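PDB 3BO6: hydrophilic protein, virA protein from Chromobacterium violaceum, which is a phosphothreonine lyase effector that probably removes the phosphate from phosphothreonine by beta-elimination, like the related SpvC acting on host mitogen-activated protein kinases. Local coordinates for residues Pro38-Ser46 / Trp114-Val122; His85-Ala96 / Leu166-Pro177. All coordinates share one frame; numbering follows the deposited sequence. Where two conformers were deposited one is given.

Contact 1: Pro38-Ser46 / Trp114-Val122; sequences PDYSGMRQS and WKVTDMERV
Trp114 meets Met43 at the start of the contact: the CH2 corner of the indole lies 3.9 Å from Met43 SD, with the sulfur 62° off the normal of the six-membered ring, an oblique Met-aromatic contact. The extended methionine chain suits this place because it carries a polarisable sulfur and the CE methyl out to a broad ring. The indole NE1 is used elsewhere, on Leu104 O. Two residues on, Val116 CB points toward the short helix 40-44, and CG2 rests near the plane of the Tyr40 ring, at its edge, 4.0 Å from CE1.

Where the strand ends, Tyr40 does polar work. A chi1 of -180°, which swings CG away from the Tyr40 nitrogen, lets the ring reach from the helix to the backbone of the departing chain. Tyr40 OH donates to Thr117 O over 2.6 Å, in the carbonyl plane and on a lone pair, and accepts from Met119 N at 2.9 Å. Asp118, between them, takes Arg44 side-on: NE reaches OD1 at 2.9 Å from above the carboxylate plane, while NH2 reaches OD2 at 3.0 Å on its syn lone pair. The guanidinium and carboxylate planes stand 67° apart, a twisted rather than coplanar pairing. OD1 also accepts from Glu120 N, on the opposite face from NE, which closes an Asx turn. Glu120 then lays its CB and CG over one face of the Arg44 guanidinium, and Arg121 NH2 comes to the edge of that group, 3.6 Å from Arg44 NH2.

One phenol thus serves two backbone groups and one carboxylate serves both an arginine and a turn, so the shape of the chain leaving the strand is coupled to the helix; the bound Asp118 probably also offsets the closeness of the two arginines.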
loop_
_atom_site.group_PDB
_atom_site.type_symbol
_atom_site.label_atom_id
_atom_site.label_comp_id
_atom_site.label_asym_id
_atom_site.label_seq_id
_atom_site.Cartn_x
_atom_site.Cartn_y
_atom_site.Cartn_z
ATOM N N PRO A 38 -13.677 -9.856 -6.867
ATOM C CA PRO A 38 -14.925 -9.335 -6.307
ATOM C C PRO A 38 -15.116 -7.881 -6.720
ATOM O O PRO A 38 -14.129 -7.209 -7.074
ATOM C CB PRO A 38 -14.685 -9.401 -4.784
ATOM C CG PRO A 38 -13.556 -10.334 -4.601
ATOM C CD PRO A 38 -12.708 -10.218 -5.820
ATOM N N ASP A 39 -16.349 -7.383 -6.694
ATOM C CA ASP A 39 -16.508 -5.935 -6.734
ATOM C C ASP A 39 -16.585 -5.393 -5.308
ATOM O O ASP A 39 -16.504 -6.155 -4.341
ATOM C CB ASP A 39 -17.678 -5.480 -7.632
ATOM C CG ASP A 39 -19.041 -5.877 -7.096
ATOM O OD1 ASP A 39 -19.133 -6.422 -5.982
ATOM O OD2 ASP A 39 -20.024 -5.634 -7.827
ATOM N N TYR A 40 -16.718 -4.078 -5.178
ATOM C CA TYR A 40 -16.632 -3.456 -3.864
ATOM C C TYR A 40 -17.736 -3.969 -2.931
ATOM O O TYR A 40 -17.468 -4.390 -1.795
ATOM C CB TYR A 40 -16.711 -1.937 -3.996
ATOM C CG TYR A 40 -16.626 -1.218 -2.668
ATOM C CD1 TYR A 40 -15.427 -1.109 -1.994
ATOM C CD2 TYR A 40 -17.753 -0.656 -2.096
ATOM C CE1 TYR A 40 -15.347 -0.436 -0.782
ATOM C CE2 TYR A 40 -17.687 0.014 -0.885
ATOM C CZ TYR A 40 -16.485 0.115 -0.235
ATOM O OH TYR A 40 -16.417 0.765 0.985
ATOM N N SER A 41 -18.979 -3.912 -3.413
ATOM C CA SER A 41 -20.121 -4.328 -2.607
ATOM C C SER A 41 -20.040 -5.816 -2.247
ATOM O O SER A 41 -20.414 -6.210 -1.151
ATOM C CB SER A 41 -21.428 -4.016 -3.335
ATOM O OG SER A 41 -22.538 -4.347 -2.522
ATOM N N GLY A 42 -19.529 -6.632 -3.162
ATOM C CA GLY A 42 -19.342 -8.049 -2.902
ATOM C C GLY A 42 -18.301 -8.318 -1.834
ATOM O O GLY A 42 -18.475 -9.177 -0.960
ATOM N N MET A 43 -17.198 -7.588 -1.902
ATOM C CA MET A 43 -16.199 -7.770 -0.870
ATOM C C MET A 43 -16.764 -7.470 0.524
ATOM O O MET A 43 -16.349 -8.102 1.508
ATOM C CB MET A 43 -14.938 -6.965 -1.148
ATOM C CG MET A 43 -13.860 -7.269 -0.136
ATOM S SD MET A 43 -12.218 -6.841 -0.701
ATOM C CE MET A 43 -11.279 -7.351 0.731
ATOM N N ARG A 44 -17.748 -6.581 0.625
ATOM C CA ARG A 44 -18.419 -6.338 1.904
ATOM C C ARG A 44 -19.097 -7.598 2.450
ATOM O O ARG A 44 -19.277 -7.749 3.670
ATOM C CB ARG A 44 -19.457 -5.224 1.757
ATOM C CG ARG A 44 -18.892 -3.878 1.316
ATOM C CD ARG A 44 -19.958 -2.783 1.413
ATOM N NE ARG A 44 -20.258 -2.462 2.802
ATOM C CZ ARG A 44 -21.416 -2.706 3.408
ATOM N NH1 ARG A 44 -22.424 -3.250 2.738
ATOM N NH2 ARG A 44 -21.568 -2.381 4.687
ATOM N N GLN A 45 -19.478 -8.499 1.553
ATOM C CA GLN A 45 -20.203 -9.704 1.937
ATOM C C GLN A 45 -19.293 -10.874 2.272
ATOM O O GLN A 45 -19.759 -12.002 2.456
ATOM C CB GLN A 45 -21.188 -10.104 0.837
ATOM C CG GLN A 45 -22.254 -9.068 0.617
ATOM C CD GLN A 45 -23.034 -8.795 1.884
ATOM O OE1 GLN A 45 -23.349 -9.722 2.641
ATOM N NE2 GLN A 45 -23.357 -7.527 2.126
ATOM N N SER A 46 -17.997 -10.607 2.379
ATOM C CA SER A 46 -17.060 -11.677 2.679
ATOM C C SER A 46 -17.356 -12.249 4.042
ATOM O O SER A 46 -17.035 -13.402 4.326
ATOM C CB SER A 46 -15.632 -11.156 2.666
ATOM O OG SER A 46 -15.296 -10.682 1.382
ATOM N N TRP A 114 -3.785 -6.056 2.285
ATOM C CA TRP A 114 -4.320 -4.701 2.143
ATOM C C TRP A 114 -5.744 -4.652 2.696
ATOM O O TRP A 114 -6.326 -5.696 2.979
ATOM C CB TRP A 114 -4.246 -4.231 0.665
ATOM C CG TRP A 114 -4.872 -5.155 -0.358
ATOM C CD1 TRP A 114 -4.237 -6.119 -1.082
ATOM C CD2 TRP A 114 -6.249 -5.175 -0.773
ATOM N NE1 TRP A 114 -5.147 -6.755 -1.922
ATOM C CE2 TRP A 114 -6.380 -6.187 -1.746
ATOM C CE3 TRP A 114 -7.378 -4.438 -0.409
ATOM C CZ2 TRP A 114 -7.599 -6.487 -2.355
ATOM C CZ3 TRP A 114 -8.589 -4.735 -1.018
ATOM C CH2 TRP A 114 -8.693 -5.753 -1.971
ATOM N N LYS A 115 -6.275 -3.449 2.902
ATOM C CA LYS A 115 -7.689 -3.237 3.345
ATOM C C LYS A 115 -8.176 -1.974 2.671
ATOM O O LYS A 115 -7.380 -1.320 2.067
ATOM C CB LYS A 115 -7.797 -3.191 4.864
ATOM C CG LYS A 115 -7.171 -1.991 5.523
ATOM C CD LYS A 115 -7.179 -2.235 7.031
ATOM C CE LYS A 115 -6.812 -1.001 7.801
ATOM N NZ LYS A 115 -6.774 -1.355 9.264
ATOM N N VAL A 116 -9.511 -1.936 2.568
ATOM C CA VAL A 116 -10.272 -0.821 2.040
ATOM C C VAL A 116 -11.367 -0.448 3.037
ATOM O O VAL A 116 -11.967 -1.318 3.666
ATOM C CB VAL A 116 -10.865 -1.139 0.630
ATOM C CG1 VAL A 116 -11.881 -2.274 0.694
ATOM C CG2 VAL A 116 -11.467 0.095 0.007
ATOM N N THR A 117 -11.634 0.840 3.185
ATOM C CA THR A 117 -12.585 1.244 4.190
ATOM C C THR A 117 -13.967 0.848 3.690
ATOM O O THR A 117 -14.264 0.929 2.485
ATOM C CB THR A 117 -12.556 2.784 4.199
ATOM O OG1 THR A 117 -11.236 3.221 4.543
ATOM C CG2 THR A 117 -13.581 3.383 5.192
ATOM N N ASP A 118 -14.814 0.429 4.624
ATOM C CA ASP A 118 -16.226 0.200 4.347
ATOM C C ASP A 118 -16.953 1.530 4.470
ATOM O O ASP A 118 -17.179 2.042 5.583
ATOM C CB ASP A 118 -16.798 -0.808 5.346
ATOM C CG ASP A 118 -18.265 -1.139 5.070
ATOM O OD1 ASP A 118 -18.911 -0.388 4.309
ATOM O OD2 ASP A 118 -18.742 -2.143 5.621
ATOM N N MET A 119 -17.361 2.082 3.339
ATOM C CA MET A 119 -17.899 3.435 3.310
ATOM C C MET A 119 -19.302 3.531 3.911
ATOM O O MET A 119 -19.787 4.626 4.185
ATOM C CB MET A 119 -17.889 3.977 1.876
ATOM C CG MET A 119 -16.471 4.100 1.283
ATOM S SD MET A 119 -15.278 5.031 2.289
ATOM C CE MET A 119 -15.906 6.685 2.119
ATOM N N GLU A 120 -19.949 2.389 4.111
ATOM C CA GLU A 120 -21.251 2.371 4.776
ATOM C C GLU A 120 -21.142 2.446 6.299
ATOM O O GLU A 120 -22.111 2.792 6.982
ATOM C CB GLU A 120 -22.031 1.122 4.366
ATOM C CG GLU A 120 -22.280 1.030 2.879
ATOM C CD GLU A 120 -23.090 2.199 2.355
ATOM O OE1 GLU A 120 -22.777 2.684 1.248
ATOM O OE2 GLU A 120 -24.035 2.633 3.053
ATOM N N ARG A 121 -19.975 2.124 6.836
ATOM C CA ARG A 121 -19.803 2.079 8.291
ATOM C C ARG A 121 -18.909 3.201 8.814
ATOM O O ARG A 121 -19.056 3.640 9.955
ATOM C CB ARG A 121 -19.197 0.734 8.708
ATOM C CG ARG A 121 -20.028 -0.486 8.343
ATOM C CD ARG A 121 -21.305 -0.573 9.160
ATOM N NE ARG A 121 -22.465 -0.056 8.437
ATOM C CZ ARG A 121 -23.380 -0.820 7.846
ATOM N NH1 ARG A 121 -24.405 -0.264 7.213
ATOM N NH2 ARG A 121 -23.277 -2.142 7.888
ATOM N N VAL A 122 -17.949 3.644 8.010
ATOM C CA VAL A 122 -16.984 4.627 8.472
ATOM C C VAL A 122 -17.639 5.975 8.839
ATOM O O VAL A 122 -18.684 6.375 8.289
ATOM C CB VAL A 122 -15.888 4.828 7.387
ATOM C CG1 VAL A 122 -16.454 5.628 6.207
ATOM C CG2 VAL A 122 -14.653 5.505 7.979
#

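Contact 2: His85-Ala96 / Leu166-Pro177; sequences HISVQREQVPQA and LSESGLMPGQYP. With SO4 (sulfate ion), chain C.
Gln92 OE1 receives Met172 N in a nearly straight bond of 2.9 Å (171° at the hydrogen), in the plane of the side-chain carbonyl and on a lone pair. The glutamine is long enough to manage this because its chain runs extended beyond CG (chi2 176°), sliding past Leu171 in the opposite direction. Beside it the backbones join through a single bridge: Gln89 N donates to Met172 O at 2.9 Å, and Gly174 N to Ser87 O at 3.1 Å. The second donor stands well above the carbonyl plane. Gly174 CA lies 3.2 Å from Val88 O, a CA-H...O contact, a closeness that glycine allows, there being no room for a CB beside Val88 O.

Next to the bridge lies an apolar cluster. Leu171 CD1 packs 3.8 Å from Ala96 CB, the small methyl admitting the leucine to the helix surface. Leu166 divides its branches: CD1 goes to Ile86 CG2 at 3.7 Å, while CD2 touches both Ala96 CB and Val88 CG1.

Further out, a Schellman motif at Gly170, whose phi of 79° favours glycine, turns the chain off the end of helix 149-168 and leads Leu171 and Met172 into place. At the far end Pro177 CG lies obliquely against the His85 ring. His85 ND1 is hydrogen-bonded to Asp180, while NE2 donates at 2.7 Å to O4 of a sulfate that the ring meets edge-on.

Lys83, Arg127, Arg192 and Arg199 also bind this sulfate, which probably came from the crystallisation liquor. Such a cationic pocket is consistent with the phosphate site of a phosphothreonine lyase; it lies at the strand end of a strand-to-helix connection that is clasped by the segment leaving helix 149-168.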
loop_
_atom_site.group_PDB
_atom_site.type_symbol
_atom_site.label_atom_id
_atom_site.label_comp_id
_atom_site.label_asym_id
_atom_site.label_seq_id
_atom_site.Cartn_x
_atom_site.Cartn_y
_atom_site.Cartn_z
ATOM N N HIS A 85 -1.016 4.464 1.625
ATOM C CA HIS A 85 -2.441 4.714 1.526
ATOM C C HIS A 85 -2.727 5.159 0.109
ATOM O O HIS A 85 -1.836 5.667 -0.593
ATOM C CB HIS A 85 -2.844 5.812 2.503
ATOM C CG HIS A 85 -2.629 5.448 3.934
ATOM N ND1 HIS A 85 -1.686 6.064 4.722
ATOM C CD2 HIS A 85 -3.247 4.535 4.723
ATOM C CE1 HIS A 85 -1.725 5.544 5.939
ATOM N NE2 HIS A 85 -2.671 4.622 5.966
ATOM N N ILE A 86 -3.974 4.965 -0.310
ATOM C CA ILE A 86 -4.471 5.477 -1.583
ATOM C C ILE A 86 -5.679 6.359 -1.291
ATOM O O ILE A 86 -6.609 5.929 -0.595
ATOM C CB ILE A 86 -4.893 4.350 -2.541
ATOM C CG1 ILE A 86 -3.791 3.291 -2.644
ATOM C CG2 ILE A 86 -5.217 4.934 -3.933
ATOM C CD1 ILE A 86 -4.160 2.099 -3.540
ATOM N N SER A 87 -5.659 7.594 -1.786
ATOM C CA SER A 87 -6.733 8.556 -1.519
ATOM C C SER A 87 -7.486 8.914 -2.793
ATOM O O SER A 87 -6.898 9.452 -3.745
ATOM C CB SER A 87 -6.167 9.842 -0.902
ATOM O OG SER A 87 -5.503 9.566 0.310
ATOM N N VAL A 88 -8.773 8.592 -2.817
ATOM C CA VAL A 88 -9.652 9.044 -3.889
ATOM C C VAL A 88 -10.781 9.897 -3.317
ATOM O O VAL A 88 -10.951 10.001 -2.086
ATOM C CB VAL A 88 -10.224 7.858 -4.698
ATOM C CG1 VAL A 88 -9.099 7.039 -5.329
ATOM C CG2 VAL A 88 -11.123 6.980 -3.829
ATOM N N GLN A 89 -11.537 10.548 -4.187
ATOM C CA GLN A 89 -12.690 11.309 -3.719
ATOM C C GLN A 89 -13.645 10.379 -2.952
ATOM O O GLN A 89 -13.912 9.257 -3.387
ATOM C CB GLN A 89 -13.382 11.978 -4.907
ATOM C CG GLN A 89 -14.145 13.249 -4.544
ATOM C CD GLN A 89 -15.495 12.934 -3.956
ATOM O OE1 GLN A 89 -16.144 11.975 -4.368
ATOM N NE2 GLN A 89 -15.927 13.731 -2.981
ATOM N N ARG A 90 -14.145 10.857 -1.812
ATOM C CA ARG A 90 -14.952 10.045 -0.897
ATOM C C ARG A 90 -16.077 9.253 -1.565
ATOM O O ARG A 90 -16.299 8.101 -1.231
ATOM C CB ARG A 90 -15.521 10.932 0.214
ATOM C CG ARG A 90 -16.374 10.197 1.262
ATOM C CD ARG A 90 -16.783 11.122 2.418
ATOM N NE ARG A 90 -17.516 12.304 1.961
ATOM C CZ ARG A 90 -17.648 13.417 2.676
ATOM N NH1 ARG A 90 -17.105 13.499 3.888
ATOM N NH2 ARG A 90 -18.331 14.445 2.190
ATOM N N GLU A 91 -16.776 9.865 -2.514
ATOM C CA GLU A 91 -17.911 9.207 -3.162
ATOM C C GLU A 91 -17.521 8.218 -4.275
ATOM O O GLU A 91 -18.386 7.548 -4.857
ATOM C CB GLU A 91 -18.894 10.264 -3.696
ATOM C CG GLU A 91 -19.760 10.932 -2.611
ATOM C CD GLU A 91 -19.017 11.977 -1.786
ATOM O OE1 GLU A 91 -18.319 12.821 -2.377
ATOM O OE2 GLU A 91 -19.142 11.962 -0.539
ATOM N N GLN A 92 -16.223 8.130 -4.569
ATOM C CA GLN A 92 -15.732 7.309 -5.681
ATOM C C GLN A 92 -15.021 6.010 -5.250
ATOM O O GLN A 92 -14.411 5.336 -6.069
ATOM C CB GLN A 92 -14.809 8.141 -6.590
ATOM C CG GLN A 92 -15.545 9.287 -7.295
ATOM C CD GLN A 92 -14.638 10.173 -8.122
ATOM O OE1 GLN A 92 -13.459 9.891 -8.278
ATOM N NE2 GLN A 92 -15.184 11.273 -8.632
ATOM N N VAL A 93 -15.117 5.645 -3.980
ATOM C CA VAL A 93 -14.438 4.432 -3.526
ATOM C C VAL A 93 -14.837 3.151 -4.284
ATOM O O VAL A 93 -13.974 2.385 -4.680
ATOM C CB VAL A 93 -14.530 4.271 -1.993
ATOM C CG1 VAL A 93 -13.906 2.971 -1.563
ATOM C CG2 VAL A 93 -13.825 5.438 -1.319
ATOM N N PRO A 94 -16.144 2.905 -4.498
ATOM C CA PRO A 94 -16.471 1.690 -5.250
ATOM C C PRO A 94 -15.869 1.687 -6.662
ATOM O O PRO A 94 -15.401 0.643 -7.115
ATOM C CB PRO A 94 -18.012 1.705 -5.291
ATOM C CG PRO A 94 -18.391 2.456 -4.090
ATOM C CD PRO A 94 -17.349 3.547 -3.953
ATOM N N GLN A 95 -15.883 2.831 -7.348
ATOM C CA GLN A 95 -15.274 2.936 -8.669
ATOM C C GLN A 95 -13.755 2.750 -8.615
ATOM O O GLN A 95 -13.163 2.144 -9.507
ATOM C CB GLN A 95 -15.590 4.293 -9.314
ATOM C CG GLN A 95 -17.049 4.552 -9.576
ATOM C CD GLN A 95 -17.695 5.372 -8.479
ATOM O OE1 GLN A 95 -17.681 4.993 -7.312
ATOM N NE2 GLN A 95 -18.269 6.511 -8.856
ATOM N N ALA A 96 -13.109 3.284 -7.576
ATOM C CA ALA A 96 -11.671 3.100 -7.400
ATOM C C ALA A 96 -11.348 1.633 -7.161
ATOM O O ALA A 96 -10.398 1.095 -7.729
ATOM C CB ALA A 96 -11.153 3.952 -6.259
ATOM N N LEU A 166 -5.585 4.533 -11.836
ATOM C CA LEU A 166 -6.546 5.461 -11.241
ATOM C C LEU A 166 -6.783 6.632 -12.167
ATOM O O LEU A 166 -7.928 7.001 -12.413
ATOM C CB LEU A 166 -6.099 5.938 -9.852
ATOM C CG LEU A 166 -6.209 4.828 -8.809
ATOM C CD1 LEU A 166 -5.346 5.165 -7.582
ATOM C CD2 LEU A 166 -7.695 4.585 -8.423
ATOM N N SER A 167 -5.700 7.179 -12.708
ATOM C CA SER A 167 -5.792 8.314 -13.611
ATOM C C SER A 167 -6.587 7.969 -14.860
ATOM O O SER A 167 -7.525 8.685 -15.239
ATOM C CB SER A 167 -4.393 8.784 -13.997
ATOM O OG SER A 167 -3.792 9.490 -12.930
ATOM N N GLU A 168 -6.234 6.862 -15.493
ATOM C CA GLU A 168 -6.896 6.551 -16.762
ATOM C C GLU A 168 -8.297 6.001 -16.588
ATOM O O GLU A 168 -9.051 5.930 -17.556
ATOM C CB GLU A 168 -6.047 5.620 -17.612
ATOM C CG GLU A 168 -5.965 4.218 -17.099
ATOM C CD GLU A 168 -4.935 3.409 -17.854
ATOM O OE1 GLU A 168 -4.257 3.988 -18.735
ATOM O OE2 GLU A 168 -4.803 2.204 -17.565
ATOM N N SER A 169 -8.668 5.665 -15.351
ATOM C CA SER A 169 -10.021 5.190 -15.042
ATOM C C SER A 169 -10.913 6.342 -14.574
ATOM O O SER A 169 -12.067 6.141 -14.210
ATOM C CB SER A 169 -9.992 4.075 -13.988
ATOM O OG SER A 169 -9.267 2.941 -14.468
ATOM N N GLY A 170 -10.371 7.554 -14.582
ATOM C CA GLY A 170 -11.172 8.724 -14.266
ATOM C C GLY A 170 -11.451 9.004 -12.797
ATOM O O GLY A 170 -12.425 9.660 -12.465
ATOM N N LEU A 171 -10.594 8.514 -11.904
ATOM C CA LEU A 171 -10.793 8.768 -10.484
ATOM C C LEU A 171 -10.214 10.120 -10.099
ATOM O O LEU A 171 -9.144 10.489 -10.563
ATOM C CB LEU A 171 -10.107 7.682 -9.649
ATOM C CG LEU A 171 -10.857 6.380 -9.352
ATOM C CD1 LEU A 171 -12.195 6.665 -8.662
ATOM C CD2 LEU A 171 -11.050 5.518 -10.607
ATOM N N MET A 172 -10.927 10.855 -9.254
ATOM C CA MET A 172 -10.400 12.092 -8.680
ATOM C C MET A 172 -9.635 11.775 -7.403
ATOM O O MET A 172 -10.050 10.907 -6.631
ATOM C CB MET A 172 -11.544 13.052 -8.353
ATOM C CG MET A 172 -12.081 13.781 -9.559
ATOM S SD MET A 172 -10.763 14.712 -10.350
ATOM C CE MET A 172 -10.275 15.784 -8.998
ATOM N N PRO A 173 -8.510 12.471 -7.169
ATOM C CA PRO A 173 -7.793 12.300 -5.898
ATOM C C PRO A 173 -8.647 12.738 -4.714
ATOM O O PRO A 173 -9.530 13.595 -4.868
ATOM C CB PRO A 173 -6.605 13.253 -6.033
ATOM C CG PRO A 173 -6.348 13.307 -7.537
ATOM C CD PRO A 173 -7.733 13.265 -8.145
ATOM N N GLY A 174 -8.397 12.135 -3.559
ATOM C CA GLY A 174 -9.048 12.530 -2.324
ATOM C C GLY A 174 -8.149 13.416 -1.492
ATOM O O GLY A 174 -7.183 13.997 -1.993
ATOM N N GLN A 175 -8.480 13.534 -0.210
ATOM C CA GLN A 175 -7.661 14.306 0.716
ATOM C C GLN A 175 -6.599 13.402 1.327
ATOM O O GLN A 175 -6.934 12.492 2.076
ATOM C CB GLN A 175 -8.541 14.862 1.832
ATOM C CG GLN A 175 -9.636 15.801 1.362
ATOM C CD GLN A 175 -10.415 16.387 2.525
ATOM O OE1 GLN A 175 -9.852 16.652 3.590
ATOM N NE2 GLN A 175 -11.714 16.590 2.330
ATOM N N TYR A 176 -5.324 13.645 1.022
ATOM C CA TYR A 176 -4.256 12.824 1.592
ATOM C C TYR A 176 -4.249 13.008 3.115
ATOM O O TYR A 176 -4.468 14.119 3.610
ATOM C CB TYR A 176 -2.857 13.274 1.148
ATOM C CG TYR A 176 -2.476 13.336 -0.321
ATOM C CD1 TYR A 176 -1.948 12.230 -0.983
ATOM C CD2 TYR A 176 -2.519 14.544 -1.006
ATOM C CE1 TYR A 176 -1.528 12.321 -2.325
ATOM C CE2 TYR A 176 -2.110 14.647 -2.332
ATOM C CZ TYR A 176 -1.619 13.535 -2.987
ATOM O OH TYR A 176 -1.211 13.643 -4.306
ATOM N N PRO A 177 -3.925 11.946 3.862
ATOM C CA PRO A 177 -3.858 12.083 5.326
ATOM C C PRO A 177 -2.658 12.933 5.725
ATOM O O PRO A 177 -1.567 12.747 5.177
ATOM C CB PRO A 177 -3.654 10.649 5.823
ATOM C CG PRO A 177 -3.248 9.834 4.612
ATOM C CD PRO A 177 -3.654 10.582 3.384
HETATM S S SO4 C . -2.671 4.131 9.454
HETATM O O1 SO4 C . -1.972 5.337 8.966
HETATM O O2 SO4 C . -1.816 3.401 10.379
HETATM O O3 SO4 C . -3.885 4.536 10.139
HETATM O O4 SO4 C . -2.988 3.252 8.326
#

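From the N terminus, helix 40-44 precedes the antiparallel sheet, and contact 1 closes a long loop when the chain, having run through four strands and helix 93-104, leaves strand 113-117. Contact 2 opens inside that loop, at strand 82-86 and the start of helix 93-104, and closes beyond it, after helix 149-168. The two loops therefore cross rather than nest. Both reach the same sheet, and their centres lie about 15 Å apart. They also meet directly: Tyr40 packs on Val93 and Pro94, and Met119 on Arg90 and Val93. The beginning of helix 93-104 and the turn before it thus join short helix 40-44 to the exit of helix 149-168.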